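Local coordinates for protein phosphatidylinositol-specific phospholipase C (Listeria monocytogenes, PDB 2PLC) that belongs to the bacterial phosphatidylinositol-specific phospholipase C family and folds as a single-domain barrel related to the TIM barrels, at residues K211-A219 against L252-P260; P97-D107 against V148-H159. One frame throughout, in Å; residues are numbered along the deposited sequence.

Contact 1 (K211-A219 against L252-P260); sequences KLFLNHISA and LGILIMDFP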
loop_
_atom_site.group_PDB
_atom_site.type_symbol
_atom_site.label_atom_id
_atom_site.label_comp_id
_atom_site.label_asym_id
_atom_site.label_seq_id
_atom_site.Cartn_x
_atom_site.Cartn_y
_atom_site.Cartn_z
ATOM N N LYS A 211 11.301 -3.863 -10.982
ATOM C CA LYS A 211 11.295 -3.257 -9.654
ATOM C C LYS A 211 9.946 -2.681 -9.264
ATOM O O LYS A 211 9.166 -2.265 -10.120
ATOM C CB LYS A 211 12.355 -2.156 -9.557
ATOM C CG LYS A 211 13.754 -2.664 -9.274
ATOM C CD LYS A 211 14.742 -1.518 -9.196
ATOM C CE LYS A 211 16.045 -1.948 -8.541
ATOM N NZ LYS A 211 16.748 -3.032 -9.279
ATOM N N LEU A 212 9.666 -2.690 -7.965
ATOM C CA LEU A 212 8.419 -2.139 -7.448
ATOM C C LEU A 212 8.654 -0.696 -7.032
ATOM O O LEU A 212 9.586 -0.411 -6.282
ATOM C CB LEU A 212 7.924 -2.934 -6.238
ATOM C CG LEU A 212 7.000 -4.122 -6.490
ATOM C CD1 LEU A 212 6.652 -4.768 -5.166
ATOM C CD2 LEU A 212 5.739 -3.661 -7.200
ATOM N N PHE A 213 7.835 0.209 -7.558
ATOM C CA PHE A 213 7.943 1.626 -7.233
ATOM C C PHE A 213 6.815 2.065 -6.301
ATOM O O PHE A 213 5.636 1.941 -6.642
ATOM C CB PHE A 213 7.906 2.476 -8.503
ATOM C CG PHE A 213 9.197 2.476 -9.277
ATOM C CD1 PHE A 213 9.580 1.366 -10.022
ATOM C CD2 PHE A 213 10.022 3.596 -9.273
ATOM C CE1 PHE A 213 10.768 1.373 -10.753
ATOM C CE2 PHE A 213 11.209 3.612 -10.000
ATOM C CZ PHE A 213 11.582 2.499 -10.740
ATOM N N LEU A 214 7.187 2.512 -5.102
ATOM C CA LEU A 214 6.225 2.999 -4.118
ATOM C C LEU A 214 6.319 4.522 -4.193
ATOM O O LEU A 214 7.228 5.130 -3.637
ATOM C CB LEU A 214 6.578 2.496 -2.712
ATOM C CG LEU A 214 6.376 1.022 -2.320
ATOM C CD1 LEU A 214 4.914 0.675 -2.367
ATOM C CD2 LEU A 214 7.162 0.080 -3.211
ATOM N N ASN A 215 5.386 5.124 -4.916
ATOM C CA ASN A 215 5.356 6.567 -5.130
ATOM C C ASN A 215 4.360 7.290 -4.205
ATOM O O ASN A 215 3.164 7.330 -4.482
ATOM C CB ASN A 215 4.993 6.807 -6.602
ATOM C CG ASN A 215 5.413 8.170 -7.112
ATOM O OD1 ASN A 215 5.889 9.024 -6.360
ATOM N ND2 ASN A 215 5.244 8.377 -8.410
ATOM N N HIS A 216 4.859 7.872 -3.116
ATOM C CA HIS A 216 4.007 8.591 -2.171
ATOM C C HIS A 216 3.570 9.979 -2.614
ATOM O O HIS A 216 4.396 10.870 -2.817
ATOM C CB HIS A 216 4.691 8.711 -0.808
ATOM C CG HIS A 216 4.751 7.422 -0.052
ATOM N ND1 HIS A 216 5.784 6.523 -0.198
ATOM C CD2 HIS A 216 3.890 6.866 0.833
ATOM C CE1 HIS A 216 5.556 5.469 0.565
ATOM N NE2 HIS A 216 4.413 5.652 1.200
ATOM N N ILE A 217 2.264 10.156 -2.761
ATOM C CA ILE A 217 1.694 11.446 -3.123
ATOM C C ILE A 217 1.522 12.235 -1.803
ATOM O O ILE A 217 1.539 13.468 -1.787
ATOM C CB ILE A 217 0.294 11.274 -3.774
ATOM C CG1 ILE A 217 0.334 10.225 -4.889
ATOM C CG2 ILE A 217 -0.229 12.604 -4.281
ATOM C CD1 ILE A 217 1.162 10.599 -6.064
ATOM N N SER A 218 1.397 11.501 -0.696
ATOM C CA SER A 218 1.204 12.063 0.640
ATOM C C SER A 218 2.372 12.854 1.243
ATOM O O SER A 218 3.537 12.617 0.922
ATOM C CB SER A 218 0.809 10.941 1.602
ATOM O OG SER A 218 1.713 9.850 1.500
ATOM N N ALA A 219 2.040 13.766 2.154
ATOM C CA ALA A 219 3.025 14.599 2.838
ATOM C C ALA A 219 2.389 15.316 4.035
ATOM O O ALA A 219 1.165 15.374 4.152
ATOM C CB ALA A 219 3.607 15.611 1.876
ATOM N N LEU A 252 2.968 2.621 -14.177
ATOM C CA LEU A 252 3.484 3.723 -13.376
ATOM C C LEU A 252 3.829 3.356 -11.935
ATOM O O LEU A 252 4.300 4.196 -11.175
ATOM C CB LEU A 252 2.482 4.874 -13.396
ATOM C CG LEU A 252 2.002 5.326 -14.779
ATOM C CD1 LEU A 252 1.011 6.462 -14.625
ATOM C CD2 LEU A 252 3.178 5.748 -15.647
ATOM N N GLY A 253 3.603 2.102 -11.562
ATOM C CA GLY A 253 3.902 1.674 -10.207
ATOM C C GLY A 253 2.760 1.947 -9.247
ATOM O O GLY A 253 1.624 2.173 -9.661
ATOM N N ILE A 254 3.077 1.951 -7.958
ATOM C CA ILE A 254 2.094 2.178 -6.905
ATOM C C ILE A 254 2.016 3.644 -6.485
ATOM O O ILE A 254 2.982 4.209 -5.967
ATOM C CB ILE A 254 2.411 1.312 -5.675
ATOM C CG1 ILE A 254 2.589 -0.146 -6.108
ATOM C CG2 ILE A 254 1.280 1.417 -4.657
ATOM C CD1 ILE A 254 3.190 -1.028 -5.062
ATOM N N LEU A 255 0.862 4.252 -6.739
ATOM C CA LEU A 255 0.607 5.651 -6.400
ATOM C C LEU A 255 -0.142 5.663 -5.070
ATOM O O LEU A 255 -1.331 5.337 -5.003
ATOM C CB LEU A 255 -0.196 6.326 -7.521
ATOM C CG LEU A 255 0.517 6.306 -8.890
ATOM C CD1 LEU A 255 -0.337 6.943 -9.971
ATOM C CD2 LEU A 255 1.860 7.022 -8.789
ATOM N N ILE A 256 0.587 6.025 -4.017
ATOM C CA ILE A 256 0.095 6.037 -2.642
ATOM C C ILE A 256 -0.432 7.406 -2.203
ATOM O O ILE A 256 0.335 8.358 -2.046
ATOM C CB ILE A 256 1.223 5.534 -1.710
ATOM C CG1 ILE A 256 1.874 4.287 -2.335
ATOM C CG2 ILE A 256 0.671 5.176 -0.356
ATOM C CD1 ILE A 256 3.110 3.827 -1.642
ATOM N N MET A 257 -1.733 7.466 -1.916
ATOM C CA MET A 257 -2.391 8.720 -1.570
ATOM C C MET A 257 -3.126 8.850 -0.235
ATOM O O MET A 257 -3.457 7.862 0.435
ATOM C CB MET A 257 -3.418 9.047 -2.664
ATOM C CG MET A 257 -2.908 8.929 -4.085
ATOM S SD MET A 257 -4.234 8.828 -5.281
ATOM C CE MET A 257 -4.596 7.062 -5.226
ATOM N N ASP A 258 -3.374 10.109 0.119
ATOM C CA ASP A 258 -4.151 10.499 1.289
ATOM C C ASP A 258 -5.431 11.007 0.633
ATOM O O ASP A 258 -5.373 11.600 -0.447
ATOM C CB ASP A 258 -3.524 11.685 2.021
ATOM C CG ASP A 258 -2.371 11.294 2.906
ATOM O OD1 ASP A 258 -2.290 10.120 3.328
ATOM O OD2 ASP A 258 -1.548 12.187 3.200
ATOM N N PHE A 259 -6.575 10.733 1.257
ATOM C CA PHE A 259 -7.880 11.176 0.763
ATOM C C PHE A 259 -8.132 10.995 -0.742
ATOM O O PHE A 259 -8.511 11.942 -1.432
ATOM C CB PHE A 259 -8.105 12.649 1.137
ATOM C CG PHE A 259 -8.069 12.919 2.611
ATOM C CD1 PHE A 259 -9.163 12.623 3.410
ATOM C CD2 PHE A 259 -6.954 13.504 3.195
ATOM C CE1 PHE A 259 -9.150 12.911 4.771
ATOM C CE2 PHE A 259 -6.929 13.796 4.548
ATOM C CZ PHE A 259 -8.029 13.501 5.343
ATOM N N PRO A 260 -7.923 9.781 -1.275
ATOM C CA PRO A 260 -8.167 9.614 -2.708
ATOM C C PRO A 260 -9.650 9.592 -3.034
ATOM O O PRO A 260 -10.450 9.047 -2.277
ATOM C CB PRO A 260 -7.537 8.257 -2.995
ATOM C CG PRO A 260 -7.777 7.507 -1.712
ATOM C CD PRO A 260 -7.406 8.538 -0.680
HETATM O O HOH W 1 5.613 5.425 -9.408
HETATM O O HOH W 2 -1.365 14.405 1.729
HETATM O O HOH W 3 0.319 12.702 5.043
#

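Contact 2 (P97-D107 against V148-H159); sequences PKETIIMRLKD and VRGKILLLSENH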
loop_
_atom_site.group_PDB
_atom_site.type_symbol
_atom_site.label_atom_id
_atom_site.label_comp_id
_atom_site.label_asym_id
_atom_site.label_seq_id
_atom_site.Cartn_x
_atom_site.Cartn_y
_atom_site.Cartn_z
ATOM N N PRO A 97 -11.742 -13.517 -5.380
ATOM C CA PRO A 97 -10.560 -14.382 -5.448
ATOM C C PRO A 97 -9.470 -14.157 -6.500
ATOM O O PRO A 97 -8.442 -14.833 -6.460
ATOM C CB PRO A 97 -11.176 -15.772 -5.561
ATOM C CG PRO A 97 -12.380 -15.514 -6.387
ATOM C CD PRO A 97 -12.952 -14.279 -5.746
ATOM N N LYS A 98 -9.674 -13.237 -7.438
ATOM C CA LYS A 98 -8.650 -12.992 -8.453
ATOM C C LYS A 98 -7.820 -11.743 -8.171
ATOM O O LYS A 98 -6.818 -11.495 -8.841
ATOM C CB LYS A 98 -9.269 -12.917 -9.853
ATOM C CG LYS A 98 -9.790 -14.248 -10.395
ATOM C CD LYS A 98 -8.663 -15.251 -10.599
ATOM C CE LYS A 98 -9.183 -16.571 -11.145
ATOM N NZ LYS A 98 -8.084 -17.559 -11.333
ATOM N N GLU A 99 -8.233 -10.973 -7.167
ATOM C CA GLU A 99 -7.533 -9.751 -6.784
ATOM C C GLU A 99 -6.338 -10.073 -5.902
ATOM O O GLU A 99 -6.245 -11.161 -5.344
ATOM C CB GLU A 99 -8.470 -8.812 -6.021
ATOM C CG GLU A 99 -9.763 -8.477 -6.736
ATOM C CD GLU A 99 -9.541 -7.865 -8.098
ATOM O OE1 GLU A 99 -8.991 -6.751 -8.174
ATOM O OE2 GLU A 99 -9.932 -8.495 -9.097
ATOM N N THR A 100 -5.409 -9.126 -5.810
ATOM C CA THR A 100 -4.221 -9.278 -4.979
ATOM C C THR A 100 -4.005 -7.980 -4.217
ATOM O O THR A 100 -4.266 -6.890 -4.729
ATOM C CB THR A 100 -2.947 -9.632 -5.798
ATOM O OG1 THR A 100 -1.787 -9.514 -4.958
ATOM C CG2 THR A 100 -2.791 -8.722 -6.994
ATOM N N ILE A 101 -3.553 -8.101 -2.977
ATOM C CA ILE A 101 -3.329 -6.934 -2.146
ATOM C C ILE A 101 -1.896 -6.874 -1.663
ATOM O O ILE A 101 -1.318 -7.882 -1.259
ATOM C CB ILE A 101 -4.320 -6.910 -0.955
ATOM C CG1 ILE A 101 -5.742 -6.754 -1.493
ATOM C CG2 ILE A 101 -3.984 -5.786 0.020
ATOM C CD1 ILE A 101 -6.808 -6.830 -0.455
ATOM N N ILE A 102 -1.303 -5.697 -1.805
ATOM C CA ILE A 102 0.061 -5.466 -1.364
ATOM C C ILE A 102 -0.107 -4.748 -0.036
ATOM O O ILE A 102 -0.792 -3.732 0.040
ATOM C CB ILE A 102 0.825 -4.592 -2.361
ATOM C CG1 ILE A 102 0.764 -5.234 -3.750
ATOM C CG2 ILE A 102 2.273 -4.418 -1.900
ATOM C CD1 ILE A 102 1.279 -4.356 -4.852
ATOM N N MET A 103 0.514 -5.284 1.008
ATOM C CA MET A 103 0.375 -4.717 2.331
ATOM C C MET A 103 1.664 -4.427 3.069
ATOM O O MET A 103 2.471 -5.318 3.326
ATOM C CB MET A 103 -0.500 -5.643 3.179
ATOM C CG MET A 103 -0.654 -5.211 4.625
ATOM S SD MET A 103 -1.657 -6.372 5.551
ATOM C CE MET A 103 -0.451 -7.039 6.658
ATOM N N ARG A 104 1.837 -3.161 3.425
ATOM C CA ARG A 104 2.993 -2.728 4.182
ATOM C C ARG A 104 2.592 -2.859 5.644
ATOM O O ARG A 104 1.573 -2.310 6.062
ATOM C CB ARG A 104 3.305 -1.269 3.868
ATOM C CG ARG A 104 4.395 -0.674 4.723
ATOM C CD ARG A 104 4.452 0.828 4.554
ATOM N NE ARG A 104 5.525 1.427 5.342
ATOM C CZ ARG A 104 5.866 2.711 5.281
ATOM N NH1 ARG A 104 5.213 3.533 4.475
ATOM N NH2 ARG A 104 6.890 3.166 5.989
ATOM N N LEU A 105 3.340 -3.657 6.394
ATOM C CA LEU A 105 3.064 -3.845 7.808
ATOM C C LEU A 105 4.245 -3.262 8.555
ATOM O O LEU A 105 5.347 -3.800 8.512
ATOM C CB LEU A 105 2.883 -5.328 8.139
ATOM C CG LEU A 105 2.692 -5.677 9.618
ATOM C CD1 LEU A 105 1.504 -4.924 10.193
ATOM C CD2 LEU A 105 2.497 -7.175 9.767
ATOM N N LYS A 106 4.004 -2.147 9.232
ATOM C CA LYS A 106 5.050 -1.450 9.960
ATOM C C LYS A 106 4.952 -1.551 11.481
ATOM O O LYS A 106 3.866 -1.494 12.056
ATOM C CB LYS A 106 5.046 0.018 9.549
ATOM C CG LYS A 106 6.202 0.814 10.090
ATOM C CD LYS A 106 6.066 2.284 9.747
ATOM C CE LYS A 106 7.337 3.037 10.108
ATOM N NZ LYS A 106 7.734 2.787 11.523
ATOM N N ASP A 107 6.112 -1.727 12.111
ATOM C CA ASP A 107 6.242 -1.799 13.563
ATOM C C ASP A 107 6.268 -0.328 13.981
ATOM O O ASP A 107 7.275 0.361 13.803
ATOM C CB ASP A 107 7.568 -2.489 13.919
ATOM C CG ASP A 107 7.780 -2.661 15.424
ATOM O OD1 ASP A 107 6.950 -2.181 16.231
ATOM O OD2 ASP A 107 8.800 -3.288 15.795
ATOM N N VAL A 148 0.025 -14.631 -7.363
ATOM C CA VAL A 148 -0.600 -13.874 -6.281
ATOM C C VAL A 148 -2.125 -13.769 -6.349
ATOM O O VAL A 148 -2.711 -12.909 -5.695
ATOM C CB VAL A 148 -0.002 -12.441 -6.180
ATOM C CG1 VAL A 148 1.444 -12.494 -5.715
ATOM C CG2 VAL A 148 -0.094 -11.729 -7.523
ATOM N N ARG A 149 -2.775 -14.633 -7.126
ATOM C CA ARG A 149 -4.235 -14.586 -7.217
ATOM C C ARG A 149 -4.869 -14.880 -5.849
ATOM O O ARG A 149 -4.565 -15.898 -5.214
ATOM C CB ARG A 149 -4.758 -15.582 -8.262
ATOM C CG ARG A 149 -4.462 -15.223 -9.715
ATOM C CD ARG A 149 -5.108 -13.910 -10.142
ATOM N NE ARG A 149 -4.983 -13.691 -11.584
ATOM C CZ ARG A 149 -5.290 -12.560 -12.217
ATOM N NH1 ARG A 149 -5.748 -11.510 -11.548
ATOM N NH2 ARG A 149 -5.141 -12.475 -13.530
ATOM N N GLY A 150 -5.723 -13.966 -5.392
ATOM C CA GLY A 150 -6.389 -14.125 -4.111
ATOM C C GLY A 150 -5.445 -14.149 -2.922
ATOM O O GLY A 150 -5.771 -14.731 -1.884
ATOM N N LYS A 151 -4.284 -13.509 -3.057
ATOM C CA LYS A 151 -3.306 -13.489 -1.974
ATOM C C LYS A 151 -2.797 -12.109 -1.587
ATOM O O LYS A 151 -3.040 -11.122 -2.282
ATOM C CB LYS A 151 -2.131 -14.415 -2.302
ATOM C CG LYS A 151 -2.441 -15.883 -2.056
ATOM C CD LYS A 151 -1.356 -16.788 -2.608
ATOM C CE LYS A 151 -1.502 -18.212 -2.085
ATOM N NZ LYS A 151 -2.854 -18.779 -2.345
ATOM N N ILE A 152 -2.098 -12.060 -0.457
ATOM C CA ILE A 152 -1.530 -10.831 0.073
ATOM C C ILE A 152 -0.020 -10.855 -0.112
ATOM O O ILE A 152 0.629 -11.844 0.209
ATOM C CB ILE A 152 -1.813 -10.687 1.600
ATOM C CG1 ILE A 152 -3.313 -10.569 1.858
ATOM C CG2 ILE A 152 -1.091 -9.469 2.178
ATOM C CD1 ILE A 152 -3.680 -10.567 3.330
ATOM N N LEU A 153 0.526 -9.788 -0.685
ATOM C CA LEU A 153 1.966 -9.671 -0.848
ATOM C C LEU A 153 2.400 -8.792 0.322
ATOM O O LEU A 153 2.173 -7.589 0.314
ATOM C CB LEU A 153 2.323 -9.005 -2.183
ATOM C CG LEU A 153 3.823 -8.737 -2.363
ATOM C CD1 LEU A 153 4.616 -10.014 -2.100
ATOM C CD2 LEU A 153 4.108 -8.208 -3.747
ATOM N N LEU A 154 3.000 -9.399 1.337
ATOM C CA LEU A 154 3.435 -8.670 2.527
ATOM C C LEU A 154 4.773 -7.945 2.390
ATOM O O LEU A 154 5.744 -8.500 1.882
ATOM C CB LEU A 154 3.501 -9.630 3.724
ATOM C CG LEU A 154 3.872 -9.063 5.099
ATOM C CD1 LEU A 154 2.771 -8.151 5.592
ATOM C CD2 LEU A 154 4.084 -10.197 6.093
ATOM N N LEU A 155 4.814 -6.697 2.846
ATOM C CA LEU A 155 6.040 -5.907 2.827
ATOM C C LEU A 155 6.302 -5.556 4.283
ATOM O O LEU A 155 5.703 -4.624 4.819
ATOM C CB LEU A 155 5.871 -4.636 1.990
ATOM C CG LEU A 155 5.598 -4.817 0.496
ATOM C CD1 LEU A 155 5.460 -3.459 -0.173
ATOM C CD2 LEU A 155 6.727 -5.604 -0.139
ATOM N N SER A 156 7.146 -6.352 4.935
ATOM C CA SER A 156 7.468 -6.156 6.349
ATOM C C SER A 156 8.476 -5.063 6.643
ATOM O O SER A 156 9.534 -4.991 6.024
ATOM C CB SER A 156 7.967 -7.458 6.976
ATOM O OG SER A 156 6.944 -8.431 7.004
ATOM N N GLU A 157 8.154 -4.252 7.643
ATOM C CA GLU A 157 9.022 -3.170 8.077
ATOM C C GLU A 157 9.107 -3.185 9.596
ATOM O O GLU A 157 8.127 -2.901 10.291
ATOM C CB GLU A 157 8.485 -1.821 7.604
ATOM C CG GLU A 157 9.344 -0.641 8.020
ATOM C CD GLU A 157 8.867 0.677 7.443
ATOM O OE1 GLU A 157 7.756 0.723 6.879
ATOM O OE2 GLU A 157 9.608 1.676 7.554
ATOM N N ASN A 158 10.275 -3.552 10.106
ATOM C CA ASN A 158 10.497 -3.593 11.542
ATOM C C ASN A 158 11.975 -3.527 11.899
ATOM O O ASN A 158 12.829 -3.338 11.029
ATOM C CB ASN A 158 9.825 -4.822 12.180
ATOM C CG ASN A 158 10.177 -6.123 11.481
ATOM O OD1 ASN A 158 9.414 -7.088 11.535
ATOM N ND2 ASN A 158 11.332 -6.159 10.827
ATOM N N HIS A 159 12.256 -3.678 13.190
ATOM C CA HIS A 159 13.610 -3.624 13.728
ATOM C C HIS A 159 14.575 -4.645 13.108
ATOM O O HIS A 159 15.731 -4.319 12.828
ATOM C CB HIS A 159 13.548 -3.787 15.255
ATOM C CG HIS A 159 14.863 -3.603 15.946
ATOM N ND1 HIS A 159 15.982 -3.106 15.311
ATOM C CD2 HIS A 159 15.241 -3.859 17.222
ATOM C CE1 HIS A 159 16.990 -3.066 16.163
ATOM N NE2 HIS A 159 16.566 -3.518 17.330
HETATM O O HOH W 4 -7.390 -17.471 -6.046
HETATM O O HOH W 5 6.464 -6.134 10.107
#

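Contact 1 (K211-A219 against L252-P260)
The imidazole of H216 lies alongside I256, whose CD1 sits over one ring face, 3.8 Å from the ring centroid and 18° off the normal, while CG2 of I256 passes near CD2 of the ring. CG1 of I256 is anti to its carbonyl carbon (chi1 -45°), and the extended branch beyond it carries CD1 over the imidazole. I256 CD1 also meets L214 CD1 at 3.7 Å, and I254 CD1 closes on L214 CD1 at 3.6 Å, L214, H216, I254 and I256 sharing one face of the sheet. On the other face L255 CD2 packs beside the N215 amide, 3.7 Å from its ND2, and that nitrogen hydrogen-bonds to the carbonyl of I198 on helix 191-207.

Four backbone hydrogen bonds pair the strands in parallel, with L214, N215 and H216 opposite I254, L255 and I256: I254 N and I256 N donate to F213 O and N215 O, and N215 N and I217 N donate to I254 O and I256 O. Past the strand ends, D258 OD2 approaches S218 CB at 3.1 Å and takes two waters, one of them donating also to A219 O. D258 OD1 is hydrogen-bonded to H25 ND1. This is the parallel pairing of a beta-alpha-beta unit with helix 226-246 as its crossover. The bond from H216 ND1 to Q183 O, with I256 CD1 against a ring face, probably limits rotation of the imidazole.

Contact 2 (P97-D107 against V148-H159)
R104 grips the carboxylate of E157 side-on, with NE and NH2 both donating to the single oxygen OE1, at 2.8 Å from NE and 2.7 Å from NH2. NH2 arrives on the syn lone pair of OE1, NE nearly head-on to the C-O bond, and the two planar groups lie 13° apart. Each chain reaches out with CG anti to its backbone N (chi1 173° for R104, 180° for E157), which brings their ends together on the sheet face of I102 and L155. The aliphatic chain of K106 passes over one face of the E157 carboxylate, its CG 3.6 Å from OE1.

At the opposite end of the pairing R149 NH1 donates to K98 O at 2.9 Å, with the oxygen close to the guanidinium plane; NH2 of R149 forms a salt bridge with D12. G150, at positive phi in the type II turn from V148 to K151, gives a weak bond to E99 O. Between these ends, parallel backbone bonds run from I101 N to K151 O as far as D107 N to E157 O.

The face carrying M103 and L105 is largely apolar: L154 CD1 touches M103 CE at 3.6 Å and L105 CB at 3.8 Å, with helices 82-95 and 114-125 packed against this side. On the face shared with R104, I102 CG2 meets L155 CD1 at 3.7 Å. Strand 60-65 flanks 101-107 on its other edge. The doubly gripped OE1 probably fixes the rotation of the guanidinium, and F175 adds a cation-pi contact to R104, so the arginine is held from more than one direction.

From the N terminus, strand 101-107, following helix 82-95, opens contact 2; the chain then passes through helix 114-125 and strand 132-134 before strand 152-157 closes it. Strands 169-174 and 180-183 and helix 191-207 come next; strand 212-216 then opens contact 1, which closes at 253-257 after helix 226-246. The loops lie in series, neither nested nor crossed. Contact 2 pairs central strands of a mixed sheet, contact 1 the two inner strands of a four-stranded parallel sheet that also holds 20-24. Their centres are about 15 Å apart, yet the sheets touch where I254 CD1 packs on I102 CD1 at 3.8 Å and H216 lies beside R104, consistent with both facing the interior of a TIM-like barrel.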